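Local coordinates for protein trichomaglin (Trichosanthes lepiniana, PDB 1SGL) that probably cleaves RNA as an S-like ribonuclease of the T2 family, at residues Gln39-Gly44 with Pro80-Ala85; Pro55-Gly60 with Gln88-Arg93; Gly61-Asp66 with Arg93-Trp98; Gly99-Lys104 with Trp117-Lys122. All blocks are in the same frame, centred on the assembly; numbering follows the deposited sequence.

Interaction 1 (Gln39-Gly44 with Pro80-Ala85); sequences QFTIHG and PTYRCA. With SO4 (sulfate ion), chain C; SO4 (sulfate ion), chain B.
Thr41 and Pro80 mark the nearest backbone approach, with CA atoms 7.3 Å apart, too wide for a direct main-chain bond between strand 40-44 and loop 80-85, so side chains and a water make the join. Thr41 OG1 and Tyr82 OH are hydrogen-bonded at 2.7 Å; OG1 lies in the plane of the tyrosine ring, at its edge, and the two side chains reach for each other from opposite directions. Behind this bond, Thr41 CB packs 3.9 Å from Pro80 CD. A water hydrogen-bonded to Thr41 OG1, Ile42 O and Pro80 O links the two main chains.

Two sulfate ions, probably from the crystallisation liquor, are bound beside these segments. With CG anti to the backbone N (chi1 177°), the His43 ring sends NE2 to O3 of the chain B sulfate, 2.8 Å away and nearly straight at 172°. The chain C sulfate accepts from Tyr82 N at O3 (2.9 Å), while its O4 is 2.7 Å from Arg83 NE. Replacing His43 with alanine removes the imidazole and would probably cost the chain B sulfate its straight N-H donor. The sequence FTIHGL matches a T2-family active-site segment, so the sulfates plausibly mimic substrate phosphate.

His43 and Gly44 form a classic beta bulge opposite Ala11 of strand 7-14, while Ile42 packs on helix 116-129 and Phe40 on helix 132-139.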
# COMPACT_ATOMS: atom_id res chain seq x y z
N GLN A 39 -9.38 4.41 5.70
CA GLN A 39 -8.19 3.74 6.20
C GLN A 39 -7.08 3.62 5.17
O GLN A 39 -7.25 3.99 4.00
CB GLN A 39 -8.54 2.33 6.65
CG GLN A 39 -9.61 2.23 7.72
CD GLN A 39 -9.72 0.82 8.25
OE1 GLN A 39 -9.87 -0.13 7.49
NE2 GLN A 39 -9.63 0.68 9.57
N PHE A 40 -5.94 3.11 5.63
CA PHE A 40 -4.81 2.85 4.75
C PHE A 40 -5.12 1.50 4.11
O PHE A 40 -5.51 0.57 4.81
CB PHE A 40 -3.50 2.71 5.53
CG PHE A 40 -2.80 4.01 5.79
CD1 PHE A 40 -2.79 4.57 7.07
CD2 PHE A 40 -2.16 4.69 4.76
CE1 PHE A 40 -2.14 5.79 7.31
CE2 PHE A 40 -1.52 5.91 4.99
CZ PHE A 40 -1.51 6.46 6.26
N THR A 41 -4.97 1.41 2.80
CA THR A 41 -5.19 0.15 2.09
C THR A 41 -3.90 -0.20 1.34
O THR A 41 -3.01 0.63 1.18
CB THR A 41 -6.36 0.25 1.06
OG1 THR A 41 -6.08 1.27 0.10
CG2 THR A 41 -7.68 0.57 1.79
N ILE A 42 -3.81 -1.45 0.90
CA ILE A 42 -2.63 -1.94 0.20
C ILE A 42 -2.50 -1.48 -1.24
O ILE A 42 -3.45 -1.56 -2.01
CB ILE A 42 -2.62 -3.48 0.19
CG1 ILE A 42 -2.61 -4.00 1.63
CG2 ILE A 42 -1.43 -4.01 -0.61
CD1 ILE A 42 -3.01 -5.45 1.73
N HIS A 43 -1.32 -0.99 -1.60
CA HIS A 43 -1.08 -0.62 -2.99
C HIS A 43 -0.27 -1.77 -3.58
O HIS A 43 -0.56 -2.23 -4.68
CB HIS A 43 -0.29 0.68 -3.13
CG HIS A 43 0.01 1.02 -4.55
ND1 HIS A 43 -0.95 1.50 -5.42
CD2 HIS A 43 1.13 0.84 -5.29
CE1 HIS A 43 -0.43 1.59 -6.63
NE2 HIS A 43 0.82 1.19 -6.59
N GLY A 44 0.74 -2.23 -2.85
CA GLY A 44 1.56 -3.34 -3.33
C GLY A 44 2.84 -3.61 -2.54
O GLY A 44 3.28 -2.79 -1.72
N PRO A 80 -8.25 -2.43 -2.73
CA PRO A 80 -9.04 -1.88 -3.83
C PRO A 80 -8.20 -0.99 -4.73
O PRO A 80 -7.05 -0.69 -4.43
CB PRO A 80 -10.11 -1.07 -3.10
CG PRO A 80 -9.31 -0.50 -1.95
CD PRO A 80 -8.52 -1.71 -1.47
N THR A 81 -8.78 -0.58 -5.85
CA THR A 81 -8.08 0.31 -6.77
C THR A 81 -8.72 1.68 -6.59
O THR A 81 -9.82 1.79 -6.08
CB THR A 81 -8.22 -0.16 -8.24
OG1 THR A 81 -7.44 0.71 -9.08
CG2 THR A 81 -9.66 -0.10 -8.70
N TYR A 82 -8.02 2.73 -7.00
CA TYR A 82 -8.55 4.08 -6.85
C TYR A 82 -8.69 4.78 -8.20
O TYR A 82 -8.85 5.99 -8.26
CB TYR A 82 -7.67 4.89 -5.89
CG TYR A 82 -7.78 4.41 -4.45
CD1 TYR A 82 -8.96 4.56 -3.74
CD2 TYR A 82 -6.72 3.75 -3.83
CE1 TYR A 82 -9.10 4.06 -2.44
CE2 TYR A 82 -6.84 3.25 -2.53
CZ TYR A 82 -8.03 3.41 -1.85
OH TYR A 82 -8.17 2.90 -0.58
N ARG A 83 -8.65 3.98 -9.26
CA ARG A 83 -8.79 4.46 -10.64
C ARG A 83 -9.91 3.64 -11.26
O ARG A 83 -10.23 2.55 -10.80
CB ARG A 83 -7.52 4.21 -11.45
CG ARG A 83 -6.24 4.64 -10.77
CD ARG A 83 -5.03 4.30 -11.61
NE ARG A 83 -3.80 4.35 -10.82
CZ ARG A 83 -2.58 4.10 -11.30
NH1 ARG A 83 -2.42 3.78 -12.58
NH2 ARG A 83 -1.53 4.14 -10.49
N CYS A 84 -10.51 4.16 -12.33
CA CYS A 84 -11.58 3.44 -13.00
C CYS A 84 -11.10 2.81 -14.28
O CYS A 84 -11.88 2.19 -15.00
CB CYS A 84 -12.76 4.37 -13.27
SG CYS A 84 -13.76 4.60 -11.79
N ALA A 85 -9.82 2.97 -14.57
CA ALA A 85 -9.23 2.40 -15.78
C ALA A 85 -8.32 1.24 -15.40
O ALA A 85 -7.93 1.11 -14.24
CB ALA A 85 -8.44 3.48 -16.52
S SO4 C . -4.46 3.08 -7.59
O1 SO4 C . -3.49 3.61 -6.62
O2 SO4 C . -5.41 4.15 -7.95
O3 SO4 C . -5.20 1.96 -7.00
O4 SO4 C . -3.75 2.62 -8.79
S SO4 B . 3.90 1.00 -8.96
O1 SO4 B . 4.54 2.00 -9.85
O2 SO4 B . 4.08 -0.34 -9.55
O3 SO4 B . 2.47 1.30 -8.84
O4 SO4 B . 4.52 1.05 -7.62
O HOH W 1 -5.43 0.11 -2.28

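Interaction 2 (Pro55-Gly60 with Gln88-Arg93); sequences PSCCTG and QSCNNR
Cys57 and Cys90 make the covalent part of this contact, a disulfide with SG atoms 2.0 Å apart. Its chi3 of -90° is the relaxed value for a disulfide, of left-handed sense, and it sets Cys57 CB 3.8 Å from Cys90 CB. The two halves are built alike: each SG lies anti to its own carbonyl carbon and beside its own backbone N (chi1 -55° in Cys57, -53° in Cys90). Cys57 CA and Cys90 CA are 6.0 Å apart. The two cysteines supply most of the 146 Å² buried between the segments, and no hydrogen bond runs across, so the sulfur bridge itself is what joins them.

Hydrogen bonding lies within the second segment and behind both. Ser89 N donates to Arg93 O at 2.8 Å, across a turn in which Asn91 and Asn92 both have positive phi. Ser89 OG is bonded to Glu103 of helix 97-106, and Gln88 O accepts from Gln100 of the same helix. The first segment is tied to that helix too, by a backbone bond between Cys57 and Lys104, and Cys58, whose CB points away from Cys90, is joined to Cys108 by its own disulfide.

Residues 88-93 connect the two short antiparallel strands 87-88 and 94-95, so the contact is a disulfide-anchored beta hairpin whose turn is tied to a long surface loop, by one of seven disulfides in this T2-family ribonuclease.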
# COMPACT_ATOMS: atom_id res chain seq x y z
N PRO A 55 14.70 -3.22 -11.79
CA PRO A 55 13.92 -4.22 -12.52
C PRO A 55 12.41 -4.21 -12.27
O PRO A 55 11.94 -3.82 -11.20
CB PRO A 55 14.56 -5.54 -12.09
CG PRO A 55 15.96 -5.17 -11.83
CD PRO A 55 15.82 -3.87 -11.08
N SER A 56 11.68 -4.64 -13.29
CA SER A 56 10.23 -4.73 -13.27
C SER A 56 9.89 -5.77 -14.32
O SER A 56 10.58 -5.86 -15.34
CB SER A 56 9.60 -3.39 -13.65
OG SER A 56 9.86 -3.09 -15.01
N CYS A 57 8.85 -6.56 -14.10
CA CYS A 57 8.46 -7.58 -15.06
C CYS A 57 9.65 -8.52 -15.23
O CYS A 57 10.41 -8.40 -16.19
CB CYS A 57 8.12 -6.94 -16.40
SG CYS A 57 6.85 -5.64 -16.29
N CYS A 58 9.80 -9.45 -14.30
CA CYS A 58 10.92 -10.38 -14.31
C CYS A 58 10.69 -11.78 -14.87
O CYS A 58 11.65 -12.54 -15.01
CB CYS A 58 11.51 -10.50 -12.90
SG CYS A 58 12.42 -9.01 -12.37
N THR A 59 9.45 -12.13 -15.19
CA THR A 59 9.20 -13.47 -15.71
C THR A 59 8.38 -13.51 -16.99
O THR A 59 8.32 -14.55 -17.65
CB THR A 59 8.47 -14.34 -14.66
OG1 THR A 59 8.53 -15.72 -15.06
CG2 THR A 59 7.01 -13.93 -14.56
N GLY A 60 7.75 -12.40 -17.34
CA GLY A 60 6.93 -12.39 -18.53
C GLY A 60 5.85 -13.45 -18.38
O GLY A 60 5.37 -14.01 -19.37
N GLN A 88 -1.62 0.05 -16.60
CA GLN A 88 -0.62 -0.27 -17.60
C GLN A 88 0.32 -1.29 -16.96
O GLN A 88 0.96 -1.00 -15.95
CB GLN A 88 0.15 0.99 -18.00
CG GLN A 88 1.21 0.76 -19.06
CD GLN A 88 0.62 0.37 -20.40
OE1 GLN A 88 1.33 -0.10 -21.30
NE2 GLN A 88 -0.69 0.56 -20.55
N SER A 89 0.40 -2.48 -17.54
CA SER A 89 1.26 -3.53 -16.98
C SER A 89 2.38 -3.93 -17.94
O SER A 89 2.76 -3.17 -18.83
CB SER A 89 0.40 -4.74 -16.61
OG SER A 89 1.14 -5.69 -15.85
N CYS A 90 2.91 -5.14 -17.75
CA CYS A 90 4.00 -5.64 -18.58
C CYS A 90 3.54 -5.97 -20.00
O CYS A 90 2.45 -6.51 -20.20
CB CYS A 90 4.61 -6.90 -17.93
SG CYS A 90 5.12 -6.70 -16.19
N ASN A 91 4.38 -5.64 -20.99
CA ASN A 91 4.07 -5.93 -22.39
C ASN A 91 2.84 -5.17 -22.89
O ASN A 91 2.01 -5.72 -23.60
CB ASN A 91 3.82 -7.42 -22.59
CG ASN A 91 4.95 -8.28 -22.08
OD1 ASN A 91 4.86 -9.51 -22.06
ND2 ASN A 91 6.04 -7.63 -21.66
N ASN A 92 2.73 -3.90 -22.51
CA ASN A 92 1.59 -3.09 -22.94
C ASN A 92 0.25 -3.76 -22.61
O ASN A 92 -0.78 -3.41 -23.18
CB ASN A 92 1.68 -2.82 -24.44
CG ASN A 92 2.85 -1.92 -24.80
OD1 ASN A 92 2.97 -0.81 -24.27
ND2 ASN A 92 3.71 -2.38 -25.70
N ARG A 93 0.28 -4.72 -21.70
CA ARG A 93 -0.93 -5.42 -21.30
C ARG A 93 -1.68 -4.64 -20.22
O ARG A 93 -1.08 -4.22 -19.23
CB ARG A 93 -0.60 -6.82 -20.76
CG ARG A 93 -0.10 -7.80 -21.79
CD ARG A 93 0.17 -9.16 -21.16
NE ARG A 93 0.50 -10.18 -22.16
CZ ARG A 93 -0.34 -10.58 -23.12
NH1 ARG A 93 -1.55 -10.05 -23.21
NH2 ARG A 93 0.04 -11.52 -23.98

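Interaction 3 (Gly61-Asp66 with Arg93-Trp98); sequences GSFDPD and RKEILW
Phe63 lies across Glu95 and Ile96, touching the first with its CB and ring atom CD2 and the second with CE2. Its CG is anti to the backbone N (chi1 172°), which carries the ring out toward residues 95-96. Glu95, bent at chi2, brings OE2 to 3.4 Å from Phe63 CB and OE1 to 3.8 Å from Phe63 CD2. The ring and carboxylate planes stand 61° apart, so the two groups are not stacked. The Ile96 side chain meets Phe63 at about a right angle, its CD1 4.2 Å from CE2, an apolar touch oblique to the ring.

One ring face also carries Pro65 N, 4.0 Å above the plane of Phe63 and displaced toward the rim. Glu95 OE2 lies close to Glu103 OE1, a like-charge proximity that would probably raise the pKa of one of the pair. Glu103 OE2 in turn accepts from Phe63 N, and Phe63 also touches Phe120 of helix 116-129.

Within the loop, Asp64 OD1, met from above its carboxylate plane, accepts from Asp66 N at 3.0 Å, an Asx turn at the start of the 3-10 segment. The contact itself packs Phe63 of loop 61-66 on Ile96, which holds the N-cap position of helix 97-106.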
# COMPACT_ATOMS: atom_id res chain seq x y z
N GLY A 61 5.48 -13.74 -17.13
CA GLY A 61 4.47 -14.74 -16.85
C GLY A 61 3.09 -14.12 -16.72
O GLY A 61 2.88 -13.20 -15.92
N SER A 62 2.14 -14.63 -17.50
CA SER A 62 0.77 -14.13 -17.52
C SER A 62 0.02 -14.31 -16.20
O SER A 62 -0.10 -15.42 -15.68
CB SER A 62 -0.01 -14.81 -18.64
OG SER A 62 0.61 -14.58 -19.89
N PHE A 63 -0.50 -13.20 -15.67
CA PHE A 63 -1.25 -13.21 -14.43
C PHE A 63 -2.52 -14.06 -14.57
O PHE A 63 -3.34 -13.84 -15.47
CB PHE A 63 -1.64 -11.79 -14.03
CG PHE A 63 -2.59 -11.73 -12.88
CD1 PHE A 63 -2.20 -12.16 -11.62
CD2 PHE A 63 -3.89 -11.26 -13.05
CE1 PHE A 63 -3.09 -12.12 -10.55
CE2 PHE A 63 -4.78 -11.21 -11.99
CZ PHE A 63 -4.38 -11.65 -10.74
N ASP A 64 -2.68 -15.03 -13.68
CA ASP A 64 -3.83 -15.91 -13.72
C ASP A 64 -4.77 -15.61 -12.55
O ASP A 64 -4.49 -15.98 -11.41
CB ASP A 64 -3.36 -17.36 -13.64
CG ASP A 64 -4.48 -18.35 -13.83
OD1 ASP A 64 -5.66 -17.94 -13.80
OD2 ASP A 64 -4.18 -19.55 -13.98
N PRO A 65 -5.91 -14.95 -12.82
CA PRO A 65 -6.89 -14.60 -11.78
C PRO A 65 -7.38 -15.79 -10.94
O PRO A 65 -7.80 -15.60 -9.80
CB PRO A 65 -8.02 -13.97 -12.59
CG PRO A 65 -7.33 -13.37 -13.75
CD PRO A 65 -6.35 -14.45 -14.14
N ASP A 66 -7.35 -17.00 -11.51
CA ASP A 66 -7.81 -18.18 -10.78
C ASP A 66 -7.07 -18.41 -9.47
O ASP A 66 -7.66 -18.88 -8.50
CB ASP A 66 -7.69 -19.45 -11.63
CG ASP A 66 -8.54 -19.42 -12.89
OD1 ASP A 66 -9.51 -18.64 -12.97
OD2 ASP A 66 -8.24 -20.21 -13.81
N ARG A 93 0.28 -4.72 -21.70
CA ARG A 93 -0.93 -5.42 -21.30
C ARG A 93 -1.68 -4.64 -20.22
O ARG A 93 -1.08 -4.22 -19.23
CB ARG A 93 -0.60 -6.82 -20.76
CG ARG A 93 -0.10 -7.80 -21.79
CD ARG A 93 0.17 -9.16 -21.16
NE ARG A 93 0.50 -10.18 -22.16
CZ ARG A 93 -0.34 -10.58 -23.12
NH1 ARG A 93 -1.55 -10.05 -23.21
NH2 ARG A 93 0.04 -11.52 -23.98
N LYS A 94 -2.97 -4.45 -20.42
CA LYS A 94 -3.80 -3.76 -19.45
C LYS A 94 -4.09 -4.79 -18.37
O LYS A 94 -4.27 -5.97 -18.68
CB LYS A 94 -5.11 -3.31 -20.09
CG LYS A 94 -4.93 -2.38 -21.27
CD LYS A 94 -4.28 -1.08 -20.85
CE LYS A 94 -4.14 -0.13 -22.03
NZ LYS A 94 -3.53 1.15 -21.61
N GLU A 95 -4.13 -4.37 -17.11
CA GLU A 95 -4.38 -5.29 -16.02
C GLU A 95 -5.03 -4.60 -14.84
O GLU A 95 -4.99 -3.37 -14.73
CB GLU A 95 -3.06 -5.91 -15.55
CG GLU A 95 -2.45 -6.89 -16.51
CD GLU A 95 -2.73 -8.32 -16.12
OE1 GLU A 95 -3.91 -8.61 -15.81
OE2 GLU A 95 -1.79 -9.14 -16.12
N ILE A 96 -5.64 -5.38 -13.96
CA ILE A 96 -6.24 -4.83 -12.76
C ILE A 96 -5.06 -4.68 -11.80
O ILE A 96 -4.07 -5.41 -11.92
CB ILE A 96 -7.27 -5.78 -12.12
CG1 ILE A 96 -6.69 -7.19 -12.06
CG2 ILE A 96 -8.57 -5.73 -12.91
CD1 ILE A 96 -7.60 -8.19 -11.39
N LEU A 97 -5.17 -3.75 -10.86
CA LEU A 97 -4.12 -3.49 -9.89
C LEU A 97 -3.38 -4.73 -9.39
O LEU A 97 -2.16 -4.81 -9.48
CB LEU A 97 -4.69 -2.72 -8.70
CG LEU A 97 -3.70 -2.30 -7.61
CD1 LEU A 97 -2.68 -1.31 -8.18
CD2 LEU A 97 -4.46 -1.68 -6.45
N TRP A 98 -4.12 -5.70 -8.86
CA TRP A 98 -3.50 -6.92 -8.34
C TRP A 98 -2.60 -7.58 -9.37
O TRP A 98 -1.51 -8.07 -9.04
CB TRP A 98 -4.56 -7.92 -7.89
CG TRP A 98 -5.66 -7.32 -7.07
CD1 TRP A 98 -5.56 -6.27 -6.19
CD2 TRP A 98 -7.04 -7.73 -7.05
NE1 TRP A 98 -6.79 -6.00 -5.64
CE2 TRP A 98 -7.71 -6.87 -6.15
CE3 TRP A 98 -7.76 -8.73 -7.71
CZ2 TRP A 98 -9.08 -6.99 -5.89
CZ3 TRP A 98 -9.13 -8.84 -7.45
CH2 TRP A 98 -9.77 -7.98 -6.55

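Interaction 4 (Gly99-Lys104 with Trp117-Lys122); sequences GQQYEK and WNYFKK. With SO4 (sulfate ion), chain B.
Tyr102 presents its ring edge to the face of Tyr119 in an offset edge-to-face pair, centroids 5.7 Å apart and planes at 60°. The closest atoms are Tyr102 CD1 and Tyr119 CD2, at 3.7 Å. From the neighbouring position, Phe120 CZ reaches Tyr102 CB at 4.1 Å, and Tyr119 CD2 lies over one face of the Phe120 ring, toward its rim.

Tyr119 has CG anti to its own N (chi1 179°), which sends the ring across to the other helix, with OH 3.7 Å from Gln101 CB. That hydroxyl is hydrogen-bonded to Leu45 O, fixing the far end of the ring. If Tyr119 were an alanine, the edge of Tyr102 would probably face a gap and Leu45 O would be likely to lose its phenolic partner.

Farther out, Gln101 NE2 donates to Gln100 OE1 at 2.9 Å, from above the carbonyl plane, and to O2 of the chain B sulfate at 3.2 Å. Lys104 NZ adds a weak bond to the same ion.

The short helical segments 99-104 and 117-122 have axes 10.9 Å apart at closest approach and cross at 115°. Trp79 packs against Phe120 from the loop after helix 72-78, and Tyr119 reaches strand 40-47 through Leu45.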
# COMPACT_ATOMS: atom_id res chain seq x y z
N GLY A 99 -3.06 -7.61 -10.62
CA GLY A 99 -2.29 -8.22 -11.68
C GLY A 99 -1.03 -7.44 -11.99
O GLY A 99 0.05 -8.02 -12.09
N GLN A 100 -1.18 -6.13 -12.16
CA GLN A 100 -0.05 -5.27 -12.45
C GLN A 100 1.03 -5.37 -11.37
O GLN A 100 2.21 -5.48 -11.69
CB GLN A 100 -0.49 -3.82 -12.58
CG GLN A 100 0.68 -2.88 -12.79
CD GLN A 100 0.50 -1.58 -12.05
OE1 GLN A 100 0.23 -1.57 -10.85
NE2 GLN A 100 0.66 -0.46 -12.76
N GLN A 101 0.61 -5.33 -10.10
CA GLN A 101 1.57 -5.41 -9.00
C GLN A 101 2.30 -6.73 -9.02
O GLN A 101 3.52 -6.78 -8.81
CB GLN A 101 0.87 -5.22 -7.65
CG GLN A 101 0.44 -3.80 -7.40
CD GLN A 101 1.61 -2.84 -7.38
OE1 GLN A 101 2.54 -3.00 -6.59
NE2 GLN A 101 1.59 -1.86 -8.27
N TYR A 102 1.57 -7.81 -9.27
CA TYR A 102 2.19 -9.12 -9.31
C TYR A 102 3.20 -9.27 -10.45
O TYR A 102 4.32 -9.73 -10.24
CB TYR A 102 1.16 -10.23 -9.45
CG TYR A 102 1.84 -11.56 -9.66
CD1 TYR A 102 2.57 -12.15 -8.63
CD2 TYR A 102 1.83 -12.19 -10.91
CE1 TYR A 102 3.29 -13.31 -8.84
CE2 TYR A 102 2.55 -13.37 -11.13
CZ TYR A 102 3.28 -13.92 -10.08
OH TYR A 102 4.01 -15.07 -10.26
N GLU A 103 2.80 -8.89 -11.66
CA GLU A 103 3.68 -9.02 -12.82
C GLU A 103 4.88 -8.07 -12.78
O GLU A 103 6.01 -8.46 -13.04
CB GLU A 103 2.89 -8.78 -14.11
CG GLU A 103 1.75 -9.76 -14.38
CD GLU A 103 1.14 -9.56 -15.76
OE1 GLU A 103 0.94 -8.39 -16.17
OE2 GLU A 103 0.84 -10.57 -16.44
N LYS A 104 4.62 -6.81 -12.44
CA LYS A 104 5.67 -5.82 -12.40
C LYS A 104 6.66 -5.98 -11.23
O LYS A 104 7.85 -5.72 -11.40
CB LYS A 104 5.05 -4.42 -12.36
CG LYS A 104 6.02 -3.29 -12.63
CD LYS A 104 5.32 -1.94 -12.60
CE LYS A 104 6.31 -0.81 -12.82
NZ LYS A 104 5.64 0.52 -12.67
N TRP A 117 -0.01 -17.01 -5.73
CA TRP A 117 -0.58 -17.36 -4.45
C TRP A 117 0.20 -16.84 -3.25
O TRP A 117 -0.34 -16.12 -2.41
CB TRP A 117 -0.70 -18.88 -4.33
CG TRP A 117 -1.68 -19.27 -3.30
CD1 TRP A 117 -3.04 -19.14 -3.38
CD2 TRP A 117 -1.40 -19.83 -2.02
NE1 TRP A 117 -3.62 -19.58 -2.22
CE2 TRP A 117 -2.64 -20.01 -1.36
CE3 TRP A 117 -0.22 -20.19 -1.35
CZ2 TRP A 117 -2.73 -20.54 -0.07
CZ3 TRP A 117 -0.32 -20.72 -0.06
CH2 TRP A 117 -1.57 -20.89 0.56
N ASN A 118 1.47 -17.21 -3.20
CA ASN A 118 2.36 -16.81 -2.12
C ASN A 118 2.53 -15.29 -2.06
O ASN A 118 2.70 -14.72 -0.98
CB ASN A 118 3.72 -17.50 -2.29
CG ASN A 118 4.65 -17.27 -1.12
OD1 ASN A 118 4.27 -17.44 0.04
ND2 ASN A 118 5.88 -16.88 -1.42
N TYR A 119 2.49 -14.64 -3.21
CA TYR A 119 2.64 -13.19 -3.26
C TYR A 119 1.47 -12.51 -2.54
O TYR A 119 1.68 -11.69 -1.65
CB TYR A 119 2.70 -12.71 -4.71
CG TYR A 119 2.82 -11.20 -4.85
CD1 TYR A 119 3.97 -10.52 -4.42
CD2 TYR A 119 1.78 -10.46 -5.41
CE1 TYR A 119 4.08 -9.13 -4.56
CE2 TYR A 119 1.88 -9.09 -5.55
CZ TYR A 119 3.02 -8.42 -5.13
OH TYR A 119 3.09 -7.06 -5.30
N PHE A 120 0.24 -12.86 -2.91
CA PHE A 120 -0.92 -12.27 -2.26
C PHE A 120 -1.05 -12.72 -0.82
O PHE A 120 -1.42 -11.93 0.05
CB PHE A 120 -2.19 -12.60 -3.05
CG PHE A 120 -2.21 -12.00 -4.41
CD1 PHE A 120 -2.20 -10.62 -4.57
CD2 PHE A 120 -2.16 -12.80 -5.55
CE1 PHE A 120 -2.13 -10.04 -5.83
CE2 PHE A 120 -2.09 -12.23 -6.82
CZ PHE A 120 -2.07 -10.85 -6.96
N LYS A 121 -0.74 -13.98 -0.56
CA LYS A 121 -0.82 -14.51 0.79
C LYS A 121 0.13 -13.75 1.71
O LYS A 121 -0.25 -13.33 2.80
CB LYS A 121 -0.44 -15.99 0.80
CG LYS A 121 -0.43 -16.60 2.19
CD LYS A 121 -0.01 -18.06 2.12
CE LYS A 121 -0.05 -18.71 3.49
NZ LYS A 121 0.34 -20.15 3.42
N LYS A 122 1.38 -13.59 1.28
CA LYS A 122 2.38 -12.89 2.08
C LYS A 122 2.05 -11.41 2.26
O LYS A 122 2.20 -10.86 3.35
CB LYS A 122 3.76 -13.00 1.45
CG LYS A 122 4.86 -13.11 2.47
CD LYS A 122 4.77 -14.48 3.15
CE LYS A 122 5.51 -14.51 4.47
NZ LYS A 122 4.86 -13.61 5.46
S SO4 B . 3.90 1.00 -8.96
O1 SO4 B . 4.54 2.00 -9.85
O2 SO4 B . 4.08 -0.34 -9.55
O3 SO4 B . 2.47 1.30 -8.84
O4 SO4 B . 4.52 1.05 -7.62

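The chain B sulfate joins interactions 1 and 4, whose centres are 14 Å apart: His43 and Gln101 both donate to it, as does His105. Gln101 CG also packs 3.3 Å from His43 O, bringing helix 97-106 against strand 40-47 at what is probably the RNA-cleaving site. Interactions 3 and 4 lie closer, about 9 Å between centres, and interactions 2 and 4 about 13 Å; Glu103 is the residue that joins all three. Interactions 2 and 3, about 10 Å apart between centres, share Arg93. Leu97 of interaction 3 packs on Pro80 of interaction 1, CD2 to O 3.4 Å, so helix 97-106 touches all four contacts.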